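Local atomic coordinates of putative phosphoglycolate phosphatase (Lactobacillus delbrueckii, PDB entry 2HI0), a protein that probably hydrolyses 2-phosphoglycolate to glycolate and phosphate, as a putative phosphatase of the haloacid dehalogenase (HAD) family. Residues A[9-14]-A[129-134]; A[188-193]-A[210-215]. All blocks are in the same frame, centred on the assembly; numbering follows the deposited sequence.

In the fold
Both contacts lie at one end of the parallel sheet of the HAD core and share a sodium ion. Contact 1 pairs the strand leading to D10 and D12 with its neighbour 128-133. Contact 2 joins the loop after strand 185-189, which carries D190, to the loop after strand 204-208. Their centres are about 11 Å apart. D10, D12 and D190 supply three protein ligands to the ion, and one water belongs to both contacts. Two probable hydrogen bonds tie the contacts directly: D10 N to I188 O at 2.9 Å, and W210 NE1 to T14 O at 2.9 Å. Together they frame the metal site, probably the active site.

Contact 1: residues A[9-14]-A[129-134]; sequences FDMDGT and LAVVSN. With NA (sodium ion), chain C.
F9 and V131 form a parallel beta bridge, with F9 N bonded to A130 O at 2.8 Å and V132 N to F9 O at 3.0 Å. The bridge joins strands 6-9 and 128-133, neighbours in the parallel sheet of the HAD core. Strand 6-9 runs into D10, D12 and T14, which fit the DxDx(T/V) pattern of the family. V131 CA adds a CH...O contact to F9 O.

The F9 ring stands with its edge toward strand 128-133. A130 O lies at that edge, in the ring plane, and CE1 meets the L129 CD2 methyl. M119 of helix 115-124 packs on both side chains. The CB of M11, a selenomethionine, rests against V131 CG1 at 4.1 Å and near S133 OG.

Beyond the bridge, water fills in. D10 has CG anti to its backbone N (chi1 -170°), which carries the carboxylate to the sodium ion. OD2 binds the ion at 2.1 Å. OD1 turns toward the S133 end and accepts from two waters; K165 forms a salt bridge to it. These partners probably hold the carboxylate in its rotation. D12 binds the ion through its backbone O at 2.5 Å, while its OD1 forms a salt bridge to K135 and a hydrogen bond to T18.

One water links the two segments at four points: it accepts from D12 N, donates to D10 OD1 and D12 OD2, and is hydrogen-bonded to S133 OG at 2.6 Å. S133 OG also bonds K135 N. A second water donates to D10 OD1 and accepts from N134 N at 2.8 Å.

Contact 2: residues A[188-193]-A[210-215]; sequences IGDSEI and WGFRSV. With NA (sodium ion), chain C.
The D190 carboxylate accepts a hydrogen bond from the backbone N of F212, and E192 and R213 form a salt bridge. Segment 188-193 runs from the end of strand 185-189 into helix 192-200. Segment 210-215 is the loop after the adjacent parallel strand 204-208 of the HAD core. D190 belongs to the metal site.

The metal and hydrogen bonds centre on D190. OD1 binds the sodium ion at 2.3 Å. OD2 accepts from F212 N at 2.7 Å through its anti lone pair, the one turned away from OD1. S191 is the N-cap of helix 192-200, and its OG takes a weak bond from I193 N. A water bound to the ion lies close to the same OG.

The charged pair is side-on. R213 presents NE and NH2, one to each oxygen of E192: NE to OE1 at 2.9 Å and NH2 to OE2 at 3.0 Å. Both bonds come in on the syn side of the carboxylate. The two planes are 38° apart, so the pair is twisted. F217 forms a cation-pi contact with R213 and also touches E192. A leucine in place of R213 would probably leave the E192 carboxylate without its charged mate and free to turn.

Packing fills in between. R213 CB lies 3.4 Å from D190 O, and its CG meets S191 CB at 4.0 Å. G211 has its CA 3.7 Å from D190 CB, where a side chain of its own would clash.

Two acidic groups two residues apart are therefore used differently. D190 divides its oxygens between the ion and a backbone N-H, which probably limits its rotation. E192 gives both of its oxygens to R213, and this probably favours its charged form.

Contact 1: residues A[9-14]-A[129-134]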
ATOM      1  N   PHE A   9      -6.974   2.468  -6.247  1.00 10.17           N
ATOM      2  CA  PHE A   9      -6.818   1.881  -4.922  1.00 10.21           C
ATOM      3  C   PHE A   9      -5.358   1.489  -4.656  1.00 10.84           C
ATOM      4  O   PHE A   9      -4.659   0.921  -5.515  1.00 10.80           O
ATOM      5  CB  PHE A   9      -7.610   0.584  -4.787  1.00  9.74           C
ATOM      6  CG  PHE A   9      -9.096   0.751  -4.937  1.00  9.84           C
ATOM      7  CD1 PHE A   9      -9.675   0.852  -6.184  1.00 11.68           C
ATOM      8  CD2 PHE A   9      -9.893   0.877  -3.826  1.00  8.50           C
ATOM      9  CE1 PHE A   9     -11.035   1.006  -6.310  1.00  8.75           C
ATOM     10  CE2 PHE A   9     -11.273   1.013  -3.973  1.00 12.10           C
ATOM     11  CZ  PHE A   9     -11.815   1.094  -5.205  1.00 11.29           C
ATOM     12  N   ASP A  10      -4.929   1.755  -3.441  1.00 10.47           N
ATOM     13  CA  ASP A  10      -3.758   1.034  -2.875  1.00 10.61           C
ATOM     14  C   ASP A  10      -4.171  -0.441  -2.623  1.00 10.93           C
ATOM     15  O   ASP A  10      -5.362  -0.787  -2.649  1.00 11.66           O
ATOM     16  CB  ASP A  10      -3.327   1.678  -1.569  1.00 14.42           C
ATOM     17  CG  ASP A  10      -1.992   1.152  -1.068  1.00 17.59           C
ATOM     18  OD1 ASP A  10      -1.107   0.762  -1.862  1.00 17.44           O
ATOM     19  OD2 ASP A  10      -1.856   1.105   0.162  1.00 29.49           O
HETATM   20  N   MSE A  11      -3.203  -1.335  -2.466  1.00  9.72           N
HETATM   21  CA  MSE A  11      -3.466  -2.757  -2.272  1.00 11.74           C
HETATM   22  C   MSE A  11      -3.433  -3.127  -0.778  1.00 11.85           C
HETATM   23  O   MSE A  11      -4.488  -3.504  -0.219  1.00 10.32           O
HETATM   24  CB  MSE A  11      -2.479  -3.609  -3.076  1.00 12.36           C
HETATM   25  CG  MSE A  11      -2.598  -5.066  -2.802  1.00 11.02           C
HETATM   26 SE   MSE A  11      -1.746  -6.111  -4.161  0.75 12.11          SE
HETATM   27  CE  MSE A  11      -3.080  -6.223  -5.561  1.00 17.36           C
ATOM     28  N   ASP A  12      -2.245  -3.020  -0.158  1.00 11.11           N
ATOM     29  CA  ASP A  12      -2.038  -3.440   1.239  1.00 12.49           C
ATOM     30  C   ASP A  12      -2.921  -2.667   2.193  1.00 10.91           C
ATOM     31  O   ASP A  12      -2.932  -1.441   2.141  1.00 12.67           O
ATOM     32  CB  ASP A  12      -0.587  -3.230   1.685  1.00 13.73           C
ATOM     33  CG  ASP A  12       0.373  -4.153   1.038  1.00 20.04           C
ATOM     34  OD1 ASP A  12       0.297  -5.365   1.223  1.00 16.92           O
ATOM     35  OD2 ASP A  12       1.286  -3.638   0.348  1.00 25.65           O
ATOM     36  N   GLY A  13      -3.714  -3.356   3.009  1.00 11.09           N
ATOM     37  CA  GLY A  13      -4.515  -2.652   4.024  1.00 11.38           C
ATOM     38  C   GLY A  13      -5.746  -1.957   3.488  1.00 11.36           C
ATOM     39  O   GLY A  13      -6.476  -1.308   4.227  1.00 12.85           O
ATOM     40  N   THR A  14      -5.988  -2.076   2.189  1.00 10.90           N
ATOM     41  CA  THR A  14      -7.021  -1.329   1.521  1.00 10.48           C
ATOM     42  C   THR A  14      -7.936  -2.319   0.831  1.00 10.60           C
ATOM     43  O   THR A  14      -9.089  -2.485   1.217  1.00 13.58           O
ATOM     44  CB  THR A  14      -6.443  -0.269   0.542  1.00  9.47           C
ATOM     45  OG1 THR A  14      -5.537   0.593   1.276  1.00 12.56           O
ATOM     46  CG2 THR A  14      -7.520   0.534  -0.049  1.00  8.96           C
ATOM     47  N   LEU A 129     -11.590   1.219 -12.613  1.00  8.37           N
ATOM     48  CA  LEU A 129     -10.931   0.788 -11.398  1.00  8.18           C
ATOM     49  C   LEU A 129      -9.472   0.459 -11.682  1.00 10.43           C
ATOM     50  O   LEU A 129      -9.130  -0.130 -12.666  1.00 10.56           O
ATOM     51  CB  LEU A 129     -11.600  -0.426 -10.778  1.00 10.53           C
ATOM     52  CG  LEU A 129     -13.121  -0.416 -10.540  1.00  8.76           C
ATOM     53  CD1 LEU A 129     -13.554  -1.841 -10.037  1.00 13.74           C
ATOM     54  CD2 LEU A 129     -13.538   0.717  -9.549  1.00 10.45           C
ATOM     55  N   ALA A 130      -8.602   0.879 -10.780  1.00  9.20           N
ATOM     56  CA  ALA A 130      -7.136   0.649 -10.878  1.00 10.40           C
ATOM     57  C   ALA A 130      -6.532   0.379  -9.514  1.00  8.82           C
ATOM     58  O   ALA A 130      -7.116   0.709  -8.481  1.00  8.26           O
ATOM     59  CB  ALA A 130      -6.444   1.847 -11.554  1.00  8.14           C
ATOM     60  N   VAL A 131      -5.372  -0.270  -9.540  1.00  9.73           N
ATOM     61  CA  VAL A 131      -4.515  -0.503  -8.373  1.00  9.67           C
ATOM     62  C   VAL A 131      -3.156   0.125  -8.663  1.00 11.63           C
ATOM     63  O   VAL A 131      -2.582  -0.098  -9.716  1.00 10.07           O
ATOM     64  CB  VAL A 131      -4.295  -1.988  -8.088  1.00 10.65           C
ATOM     65  CG1 VAL A 131      -3.293  -2.181  -6.861  1.00 13.78           C
ATOM     66  CG2 VAL A 131      -5.592  -2.691  -7.881  1.00 14.44           C
ATOM     67  N   VAL A 132      -2.708   0.955  -7.745  1.00  8.56           N
ATOM     68  CA  VAL A 132      -1.362   1.539  -7.784  1.00  8.73           C
ATOM     69  C   VAL A 132      -0.811   1.395  -6.367  1.00  9.22           C
ATOM     70  O   VAL A 132      -1.328   1.977  -5.405  1.00  8.72           O
ATOM     71  CB  VAL A 132      -1.364   2.992  -8.285  1.00 12.34           C
ATOM     72  CG1 VAL A 132       0.063   3.587  -8.204  1.00 10.66           C
ATOM     73  CG2 VAL A 132      -1.917   3.060  -9.702  1.00 13.44           C
ATOM     74  N   SER A 133       0.236   0.600  -6.232  1.00  9.31           N
ATOM     75  CA  SER A 133       0.722   0.101  -4.922  1.00  9.60           C
ATOM     76  C   SER A 133       2.266   0.155  -4.860  1.00  9.49           C
ATOM     77  O   SER A 133       2.951  -0.064  -5.863  1.00 10.90           O
ATOM     78  CB  SER A 133       0.243  -1.341  -4.784  1.00 10.48           C
ATOM     79  OG  SER A 133       0.807  -2.022  -3.685  1.00 12.38           O
ATOM     80  N   ASN A 134       2.791   0.354  -3.654  1.00  9.40           N
ATOM     81  CA  ASN A 134       4.245   0.256  -3.396  1.00  8.79           C
ATOM     82  C   ASN A 134       4.702  -1.177  -3.147  1.00  9.16           C
ATOM     83  O   ASN A 134       5.901  -1.405  -3.017  1.00 11.19           O
ATOM     84  CB  ASN A 134       4.701   1.133  -2.183  1.00  8.22           C
ATOM     85  CG  ASN A 134       4.987   2.596  -2.588  1.00  9.52           C
ATOM     86  OD1 ASN A 134       5.113   2.894  -3.787  1.00 11.57           O
ATOM     87  ND2 ASN A 134       5.056   3.484  -1.599  1.00  9.81           N
TER
HETATM   88 NA    NA C 240      -1.334   0.477   2.091  1.00 35.31          NA
HETATM   89  O   HOH W   1      -0.087  -1.596  -1.334  1.00 16.36           O
HETATM   90  O   HOH W   2       1.337   1.261  -1.458  1.00 23.67           O
HETATM   91  O   HOH W   3      -0.180   2.909   2.132  1.00 22.48           O

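Contact 2: residues A[188-193]-A[210-215]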
ATOM      1  N   ILE A 188      -7.730   5.886  -3.084  1.00  9.37           N
ATOM      2  CA  ILE A 188      -8.269   5.247  -1.862  1.00  9.23           C
ATOM      3  C   ILE A 188      -7.123   4.494  -1.206  1.00 11.32           C
ATOM      4  O   ILE A 188      -6.488   3.656  -1.827  1.00 10.05           O
ATOM      5  CB  ILE A 188      -9.379   4.278  -2.168  1.00 10.72           C
ATOM      6  CG1 ILE A 188     -10.533   4.955  -2.946  1.00  9.75           C
ATOM      7  CG2 ILE A 188      -9.855   3.590  -0.854  1.00 10.60           C
ATOM      8  CD1 ILE A 188     -10.523   4.579  -4.409  1.00 12.78           C
ATOM      9  N   GLY A 189      -6.858   4.779   0.062  1.00  9.26           N
ATOM     10  CA  GLY A 189      -5.780   4.033   0.743  1.00 11.19           C
ATOM     11  C   GLY A 189      -5.833   4.134   2.264  1.00 10.43           C
ATOM     12  O   GLY A 189      -6.692   4.823   2.807  1.00 10.62           O
ATOM     13  N   ASP A 190      -4.925   3.431   2.941  1.00 12.57           N
ATOM     14  CA  ASP A 190      -4.962   3.322   4.390  1.00 10.19           C
ATOM     15  C   ASP A 190      -3.827   4.058   5.128  1.00 11.20           C
ATOM     16  O   ASP A 190      -3.715   3.922   6.338  1.00 11.62           O
ATOM     17  CB  ASP A 190      -4.891   1.838   4.773  1.00 12.25           C
ATOM     18  CG  ASP A 190      -3.553   1.195   4.362  1.00 14.49           C
ATOM     19  OD1 ASP A 190      -3.031   1.560   3.283  1.00 15.43           O
ATOM     20  OD2 ASP A 190      -2.988   0.342   5.090  1.00 12.54           O
ATOM     21  N   SER A 191      -3.008   4.816   4.409  1.00 14.37           N
ATOM     22  CA  SER A 191      -1.843   5.422   5.031  1.00 13.39           C
ATOM     23  C   SER A 191      -1.615   6.875   4.631  1.00 11.58           C
ATOM     24  O   SER A 191      -2.257   7.436   3.715  1.00 11.93           O
ATOM     25  CB  SER A 191      -0.604   4.594   4.705  1.00 15.48           C
ATOM     26  OG  SER A 191      -0.067   4.955   3.438  1.00 17.43           O
ATOM     27  N   GLU A 192      -0.641   7.478   5.320  1.00 10.41           N
ATOM     28  CA  GLU A 192      -0.161   8.839   4.987  1.00 11.54           C
ATOM     29  C   GLU A 192       0.452   8.929   3.592  1.00 11.78           C
ATOM     30  O   GLU A 192       0.405   9.977   2.958  1.00 10.70           O
ATOM     31  CB  GLU A 192       0.834   9.339   6.051  1.00 11.46           C
ATOM     32  CG  GLU A 192       2.248   8.759   6.011  1.00 10.59           C
ATOM     33  CD  GLU A 192       2.472   7.329   6.546  1.00 16.05           C
ATOM     34  OE1 GLU A 192       1.496   6.568   6.730  1.00 12.08           O
ATOM     35  OE2 GLU A 192       3.677   6.996   6.775  1.00 13.30           O
ATOM     36  N   ILE A 193       1.048   7.830   3.117  1.00 10.72           N
ATOM     37  CA  ILE A 193       1.643   7.793   1.767  1.00 10.17           C
ATOM     38  C   ILE A 193       0.535   7.954   0.725  1.00 10.31           C
ATOM     39  O   ILE A 193       0.763   8.600  -0.307  1.00 10.58           O
ATOM     40  CB  ILE A 193       2.456   6.497   1.535  1.00 12.03           C
ATOM     41  CG1 ILE A 193       3.555   6.379   2.588  1.00 12.62           C
ATOM     42  CG2 ILE A 193       2.977   6.371   0.065  1.00 10.44           C
ATOM     43  CD1 ILE A 193       4.428   7.584   2.637  1.00 12.87           C
ATOM     44  N   TRP A 210      -9.415   0.243   7.984  1.00 10.99           N
ATOM     45  CA  TRP A 210      -9.209  -1.189   8.215  1.00 12.64           C
ATOM     46  C   TRP A 210      -7.806  -1.636   7.804  1.00 11.13           C
ATOM     47  O   TRP A 210      -7.540  -2.862   7.780  1.00 12.53           O
ATOM     48  CB  TRP A 210     -10.289  -2.032   7.530  1.00 14.43           C
ATOM     49  CG  TRP A 210     -10.437  -1.825   6.079  1.00 10.21           C
ATOM     50  CD1 TRP A 210      -9.704  -2.407   5.100  1.00 12.80           C
ATOM     51  CD2 TRP A 210     -11.424  -1.016   5.433  1.00  9.44           C
ATOM     52  NE1 TRP A 210     -10.135  -1.986   3.868  1.00 11.31           N
ATOM     53  CE2 TRP A 210     -11.215  -1.150   4.047  1.00 10.28           C
ATOM     54  CE3 TRP A 210     -12.436  -0.150   5.889  1.00  8.86           C
ATOM     55  CZ2 TRP A 210     -12.009  -0.472   3.121  1.00 11.36           C
ATOM     56  CZ3 TRP A 210     -13.213   0.454   5.012  1.00  8.34           C
ATOM     57  CH2 TRP A 210     -12.998   0.329   3.619  1.00 11.01           C
ATOM     58  N   GLY A 211      -6.920  -0.674   7.558  1.00 11.06           N
ATOM     59  CA  GLY A 211      -5.583  -0.965   7.134  1.00 11.60           C
ATOM     60  C   GLY A 211      -4.495  -0.743   8.185  1.00 11.07           C
ATOM     61  O   GLY A 211      -4.733  -1.032   9.371  1.00 12.01           O
ATOM     62  N   PHE A 212      -3.333  -0.261   7.746  1.00 11.54           N
ATOM     63  CA  PHE A 212      -2.148  -0.285   8.570  1.00 11.29           C
ATOM     64  C   PHE A 212      -1.993   0.918   9.512  1.00 12.19           C
ATOM     65  O   PHE A 212      -1.140   0.858  10.429  1.00 13.72           O
ATOM     66  CB  PHE A 212      -0.893  -0.422   7.727  1.00 12.19           C
ATOM     67  CG  PHE A 212      -0.758  -1.745   7.001  1.00 12.02           C
ATOM     68  CD1 PHE A 212      -1.763  -2.683   6.952  1.00 10.58           C
ATOM     69  CD2 PHE A 212       0.429  -2.018   6.337  1.00 11.80           C
ATOM     70  CE1 PHE A 212      -1.607  -3.867   6.250  1.00 12.28           C
ATOM     71  CE2 PHE A 212       0.602  -3.183   5.649  1.00 15.79           C
ATOM     72  CZ  PHE A 212      -0.385  -4.125   5.604  1.00 13.14           C
ATOM     73  N   ARG A 213      -2.764   2.012   9.312  1.00 10.78           N
ATOM     74  CA  ARG A 213      -2.691   3.184  10.206  1.00  8.10           C
ATOM     75  C   ARG A 213      -4.017   3.375  10.929  1.00 10.47           C
ATOM     76  O   ARG A 213      -5.114   3.061  10.412  1.00  9.98           O
ATOM     77  CB  ARG A 213      -2.369   4.437   9.411  1.00  8.35           C
ATOM     78  CG  ARG A 213      -1.047   4.458   8.643  1.00 11.06           C
ATOM     79  CD  ARG A 213       0.159   4.224   9.530  1.00 12.84           C
ATOM     80  NE  ARG A 213       1.425   4.663   8.960  1.00 10.64           N
ATOM     81  CZ  ARG A 213       2.621   4.464   9.536  1.00 16.36           C
ATOM     82  NH1 ARG A 213       2.727   3.771  10.677  1.00 16.66           N
ATOM     83  NH2 ARG A 213       3.723   4.970   8.966  1.00 11.53           N
ATOM     84  N   SER A 214      -3.914   3.940  12.118  1.00 10.67           N
ATOM     85  CA  SER A 214      -5.035   4.242  12.980  1.00 11.22           C
ATOM     86  C   SER A 214      -5.764   5.518  12.526  1.00 10.39           C
ATOM     87  O   SER A 214      -5.225   6.357  11.794  1.00 11.13           O
ATOM     88  CB  SER A 214      -4.549   4.453  14.413  1.00 12.03           C
ATOM     89  OG  SER A 214      -3.942   5.733  14.565  1.00 13.48           O
ATOM     90  N   VAL A 215      -6.983   5.681  13.018  1.00 13.23           N
ATOM     91  CA  VAL A 215      -7.756   6.867  12.701  1.00 11.03           C
ATOM     92  C   VAL A 215      -7.081   8.131  13.252  1.00 12.06           C
ATOM     93  O   VAL A 215      -6.955   9.110  12.520  1.00 13.53           O
ATOM     94  CB  VAL A 215      -9.234   6.706  13.158  1.00  9.83           C
ATOM     95  CG1 VAL A 215      -9.981   8.056  13.131  1.00 13.09           C
ATOM     96  CG2 VAL A 215      -9.910   5.668  12.268  1.00 13.08           C
TER
HETATM   97 NA    NA C 240      -1.334   0.477   2.091  1.00 35.31          NA
HETATM   98  O   HOH W   3      -0.180   2.909   2.132  1.00 22.48           O